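Local structure of proline dehydrogenase (Bradyrhizobium japonicum USDA 110, 3HAZ) at residues 589-594 with 692-697; 600-603 with 609-612. The protein is a bifunctional flavoenzyme that probably oxidises proline to glutamate in two steps, using FAD in one active site and NAD in the other. All blocks are in the same frame, centred on the assembly; numbering follows the deposited sequence.

Contact 1 (589-594 with 692-697); sequences SAHFIA and AREAVA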
loop_
_atom_site.group_PDB
_atom_site.type_symbol
_atom_site.label_atom_id
_atom_site.label_comp_id
_atom_site.label_asym_id
_atom_site.label_seq_id
_atom_site.Cartn_x
_atom_site.Cartn_y
_atom_site.Cartn_z
ATOM N N SER A 589 -1.552 28.663 -34.693
ATOM C CA SER A 589 -2.757 29.320 -34.193
ATOM C C SER A 589 -3.082 30.634 -34.906
ATOM O O SER A 589 -4.249 30.935 -35.166
ATOM C CB SER A 589 -2.634 29.564 -32.691
ATOM O OG SER A 589 -1.423 30.242 -32.405
ATOM N N ALA A 590 -2.058 31.417 -35.225
ATOM C CA ALA A 590 -2.283 32.715 -35.857
ATOM C C ALA A 590 -2.950 32.549 -37.219
ATOM O O ALA A 590 -3.887 33.272 -37.559
ATOM C CB ALA A 590 -0.974 33.490 -35.986
ATOM N N HIS A 591 -2.453 31.586 -37.988
ATOM C CA HIS A 591 -2.998 31.259 -39.295
ATOM C C HIS A 591 -4.465 30.852 -39.196
ATOM O O HIS A 591 -5.309 31.349 -39.939
ATOM C CB HIS A 591 -2.173 30.130 -39.920
ATOM C CG HIS A 591 -2.709 29.631 -41.224
ATOM N ND1 HIS A 591 -2.599 30.348 -42.397
ATOM C CD2 HIS A 591 -3.333 28.473 -41.547
ATOM C CE1 HIS A 591 -3.146 29.659 -43.384
ATOM N NE2 HIS A 591 -3.601 28.519 -42.893
ATOM N N PHE A 592 -4.770 29.948 -38.275
ATOM C CA PHE A 592 -6.144 29.482 -38.112
ATOM C C PHE A 592 -7.059 30.530 -37.481
ATOM O O PHE A 592 -8.235 30.624 -37.826
ATOM C CB PHE A 592 -6.183 28.164 -37.332
ATOM C CG PHE A 592 -5.766 26.978 -38.151
ATOM C CD1 PHE A 592 -4.460 26.517 -38.114
ATOM C CD2 PHE A 592 -6.676 26.338 -38.976
ATOM C CE1 PHE A 592 -4.069 25.431 -38.879
ATOM C CE2 PHE A 592 -6.292 25.246 -39.747
ATOM C CZ PHE A 592 -4.987 24.793 -39.694
ATOM N N ILE A 593 -6.522 31.315 -36.556
ATOM C CA ILE A 593 -7.289 32.415 -35.983
ATOM C C ILE A 593 -7.624 33.411 -37.093
ATOM O O ILE A 593 -8.742 33.927 -37.159
ATOM C CB ILE A 593 -6.531 33.104 -34.835
ATOM C CG1 ILE A 593 -6.515 32.199 -33.599
ATOM C CG2 ILE A 593 -7.168 34.462 -34.498
ATOM C CD1 ILE A 593 -5.628 32.703 -32.479
ATOM N N ALA A 594 -6.664 33.653 -37.981
ATOM C CA ALA A 594 -6.883 34.561 -39.109
ATOM C C ALA A 594 -8.023 34.069 -39.989
ATOM O O ALA A 594 -8.872 34.851 -40.416
ATOM C CB ALA A 594 -5.605 34.721 -39.939
ATOM N N ALA A 692 -11.945 24.315 -43.366
ATOM C CA ALA A 692 -12.118 22.867 -43.368
ATOM C C ALA A 692 -11.034 22.191 -44.206
ATOM O O ALA A 692 -10.450 21.187 -43.790
ATOM C CB ALA A 692 -13.497 22.496 -43.887
ATOM N N ARG A 693 -10.769 22.742 -45.387
ATOM C CA ARG A 693 -9.711 22.211 -46.239
ATOM C C ARG A 693 -8.337 22.348 -45.569
ATOM O O ARG A 693 -7.505 21.451 -45.662
ATOM C CB ARG A 693 -9.720 22.878 -47.624
ATOM C CG ARG A 693 -8.798 22.190 -48.636
ATOM C CD ARG A 693 -9.051 22.648 -50.072
ATOM N NE ARG A 693 -8.793 24.073 -50.250
ATOM C CZ ARG A 693 -8.738 24.684 -51.430
ATOM N NH1 ARG A 693 -8.922 23.993 -52.546
ATOM N NH2 ARG A 693 -8.496 25.988 -51.492
ATOM N N GLU A 694 -8.109 23.470 -44.887
ATOM C CA GLU A 694 -6.861 23.663 -44.153
ATOM C C GLU A 694 -6.724 22.627 -43.035
ATOM O O GLU A 694 -5.650 22.066 -42.822
ATOM C CB GLU A 694 -6.788 25.075 -43.568
ATOM C CG GLU A 694 -6.629 26.179 -44.606
ATOM C CD GLU A 694 -5.187 26.381 -45.041
ATOM O OE1 GLU A 694 -4.352 25.485 -44.797
ATOM O OE2 GLU A 694 -4.887 27.443 -45.628
ATOM N N ALA A 695 -7.818 22.380 -42.326
ATOM C CA ALA A 695 -7.822 21.413 -41.236
ATOM C C ALA A 695 -7.490 20.008 -41.737
ATOM O O ALA A 695 -6.645 19.314 -41.169
ATOM C CB ALA A 695 -9.171 21.425 -40.526
ATOM N N VAL A 696 -8.163 19.592 -42.804
ATOM C CA VAL A 696 -7.921 18.280 -43.392
ATOM C C VAL A 696 -6.460 18.120 -43.815
ATOM O O VAL A 696 -5.833 17.103 -43.520
ATOM C CB VAL A 696 -8.858 18.017 -44.593
ATOM C CG1 VAL A 696 -8.399 16.792 -45.379
ATOM C CG2 VAL A 696 -10.294 17.840 -44.110
ATOM N N ALA A 697 -5.916 19.122 -44.498
ATOM C CA ALA A 697 -4.519 19.057 -44.914
ATOM C C ALA A 697 -3.619 18.950 -43.686
ATOM O O ALA A 697 -2.595 18.263 -43.703
ATOM C CB ALA A 697 -4.143 20.275 -45.766
#
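His591 and Glu694 meet across two helices that run roughly antiparallel (154° between the segments 589-594 and 692-697, closest approach of their axes 11.4 Å). The carboxylate comes to the edge of the imidazole, near its plane, and His591 NE2 lies 3.2 Å from Glu694 OE2. The two flat groups stand almost perpendicular, 80° between planes. Beside this polar pair, Phe592 CE2 rests 3.9 Å from Glu694 CB, while the backbone N of Ala695 lies at the ring edge, 4.1 Å from Phe592 CE2. Glutamate suits this place because its methylene root packs on the phenyl and its acid end turns to the histidine, the chain bending at chi2 (-83°) to do so. Ala695, with a single methyl, lets the ring come up to the helix backbone.

Behind this first shell, His591 CD2 lies over one face of the Phe592 ring, offset toward its rim, and His591 ND1 is hydrogen-bonded to Glu537 OE1, which helps to set the rotation of the imidazole. Carboxylates near both ring nitrogens could favour a protonated histidine. Within the aldehyde dehydrogenase part, Phe592 also packs on Leu611 of helix 604-629, whereas Ala695 is backed by Phe666 and Leu667 of helix 664-675.

Contact 2 (600-603 with 609-612); sequences GGKT and SELR
Lys602 and Glu610 join the loop after helix 589-598 to the helix that follows it, through one buried salt bridge. The loop opens with Gly600, still near helical backbone angles. Gly601 is the first residue to leave the helical conformation, and its positive phi (69°) is easily adopted by a residue without a side chain. Lys602 then takes an extended backbone, and its side chain heads toward helix 604-629. With CG anti to the carbonyl carbon (chi1 -63°) and the rest of the chain stretched out, the ammonium group reaches the carboxylate, and Lys602 NZ donates to Glu610 OE1 over 2.7 Å. Lys602 CE also lies close, 3.2 Å from Glu610 OE1, so the end of the lysine chain lies against that oxygen. The lysine crosses the glutamate at about a right angle, and NZ approaches OE1 from above the carboxylate plane, 47° out of it. Thr603 follows at the N-cap position of helix 604-629, although its side chain makes no capping bond.

A long lysine suits this span, since the CA atoms of Lys602 and Glu610 are 9.5 Å apart. Glu610 OE2 accepts hydrogen bonds from the backbone N atoms of Leu663 and Ala664, at the start of helix 664-675. Phe661 packs against both charged side chains. The side chain of Glu610 is about 9 Å from that of Ser657, and that of Lys602 about 7 Å from that of Trp659, both NAD-binding residues. Burying ammonium and carboxylate together offsets much of their desolvation cost, and the lysine and two amide donors probably keep Glu610 ionised.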
loop_
_atom_site.group_PDB
_atom_site.type_symbol
_atom_site.label_atom_id
_atom_site.label_comp_id
_atom_site.label_asym_id
_atom_site.label_seq_id
_atom_site.Cartn_x
_atom_site.Cartn_y
_atom_site.Cartn_z
ATOM N N GLY A 600 -14.933 33.050 -40.940
ATOM C CA GLY A 600 -15.935 32.844 -39.911
ATOM C C GLY A 600 -16.544 34.122 -39.356
ATOM O O GLY A 600 -17.618 34.092 -38.757
ATOM N N GLY A 601 -15.860 35.245 -39.545
ATOM C CA GLY A 601 -16.327 36.519 -39.021
ATOM C C GLY A 601 -16.276 36.604 -37.503
ATOM O O GLY A 601 -17.026 37.364 -36.884
ATOM N N LYS A 602 -15.381 35.832 -36.895
ATOM C CA LYS A 602 -15.309 35.769 -35.440
ATOM C C LYS A 602 -14.394 36.841 -34.857
ATOM O O LYS A 602 -13.356 37.160 -35.437
ATOM C CB LYS A 602 -14.830 34.388 -34.994
ATOM C CG LYS A 602 -15.771 33.260 -35.375
ATOM C CD LYS A 602 -15.547 32.064 -34.474
ATOM C CE LYS A 602 -16.754 31.148 -34.446
ATOM N NZ LYS A 602 -16.630 30.143 -33.337
ATOM N N THR A 603 -14.784 37.391 -33.708
ATOM C CA THR A 603 -13.915 38.299 -32.961
ATOM C C THR A 603 -12.681 37.542 -32.460
ATOM O O THR A 603 -12.654 36.312 -32.473
ATOM C CB THR A 603 -14.648 38.973 -31.765
ATOM O OG1 THR A 603 -15.362 37.986 -31.012
ATOM C CG2 THR A 603 -15.635 40.014 -32.260
ATOM N N SER A 609 -10.477 31.080 -28.801
ATOM C CA SER A 609 -11.200 30.064 -28.053
ATOM C C SER A 609 -11.537 28.842 -28.916
ATOM O O SER A 609 -11.445 27.709 -28.446
ATOM C CB SER A 609 -12.474 30.648 -27.442
ATOM O OG SER A 609 -13.324 29.614 -26.988
ATOM N N GLU A 610 -11.931 29.066 -30.168
ATOM C CA GLU A 610 -12.237 27.945 -31.053
ATOM C C GLU A 610 -10.966 27.169 -31.404
ATOM O O GLU A 610 -10.972 25.937 -31.430
ATOM C CB GLU A 610 -12.971 28.390 -32.324
ATOM C CG GLU A 610 -13.197 27.233 -33.296
ATOM C CD GLU A 610 -14.262 27.491 -34.353
ATOM O OE1 GLU A 610 -14.682 28.654 -34.543
ATOM O OE2 GLU A 610 -14.676 26.512 -35.008
ATOM N N LEU A 611 -9.879 27.890 -31.668
ATOM C CA LEU A 611 -8.592 27.244 -31.916
ATOM C C LEU A 611 -8.224 26.332 -30.740
ATOM O O LEU A 611 -7.882 25.170 -30.938
ATOM C CB LEU A 611 -7.490 28.281 -32.177
ATOM C CG LEU A 611 -6.085 27.781 -32.568
ATOM C CD1 LEU A 611 -5.345 27.161 -31.383
ATOM C CD2 LEU A 611 -6.145 26.799 -33.725
ATOM N N ARG A 612 -8.300 26.861 -29.521
ATOM C CA ARG A 612 -8.033 26.055 -28.328
ATOM C C ARG A 612 -8.916 24.804 -28.283
ATOM O O ARG A 612 -8.434 23.702 -28.029
ATOM C CB ARG A 612 -8.217 26.877 -27.041
ATOM C CG ARG A 612 -7.101 27.888 -26.758
ATOM C CD ARG A 612 -7.234 28.481 -25.359
ATOM N NE ARG A 612 -6.984 27.484 -24.319
ATOM C CZ ARG A 612 -7.389 27.594 -23.055
ATOM N NH1 ARG A 612 -8.076 28.659 -22.662
ATOM N NH2 ARG A 612 -7.114 26.631 -22.182
#

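Overall arrangement
Contacts 1 and 2 lie about 11 Å apart, centre to centre, on the same side of the chain's centre, and both belong to the aldehyde dehydrogenase part of the protein. Contact 2 is nested within the loop that contact 1 closes: 589-594 comes first, then 600-603 and 609-612, and finally 692-697. Consecutive helices 589-598 and 604-629 link them physically, for Leu611 CD2 packs 3.9 Å from Phe592 CB and Leu611 CD1 equally near Ser589 CB. Contact 2 spans the turn between these helices, whereas contact 1 brings in the distant helix 689-702. Helix 664-675 adjoins both, and the side chain of Glu610 is about 9 Å from the bound NAD, that of Ala695 about 14 Å.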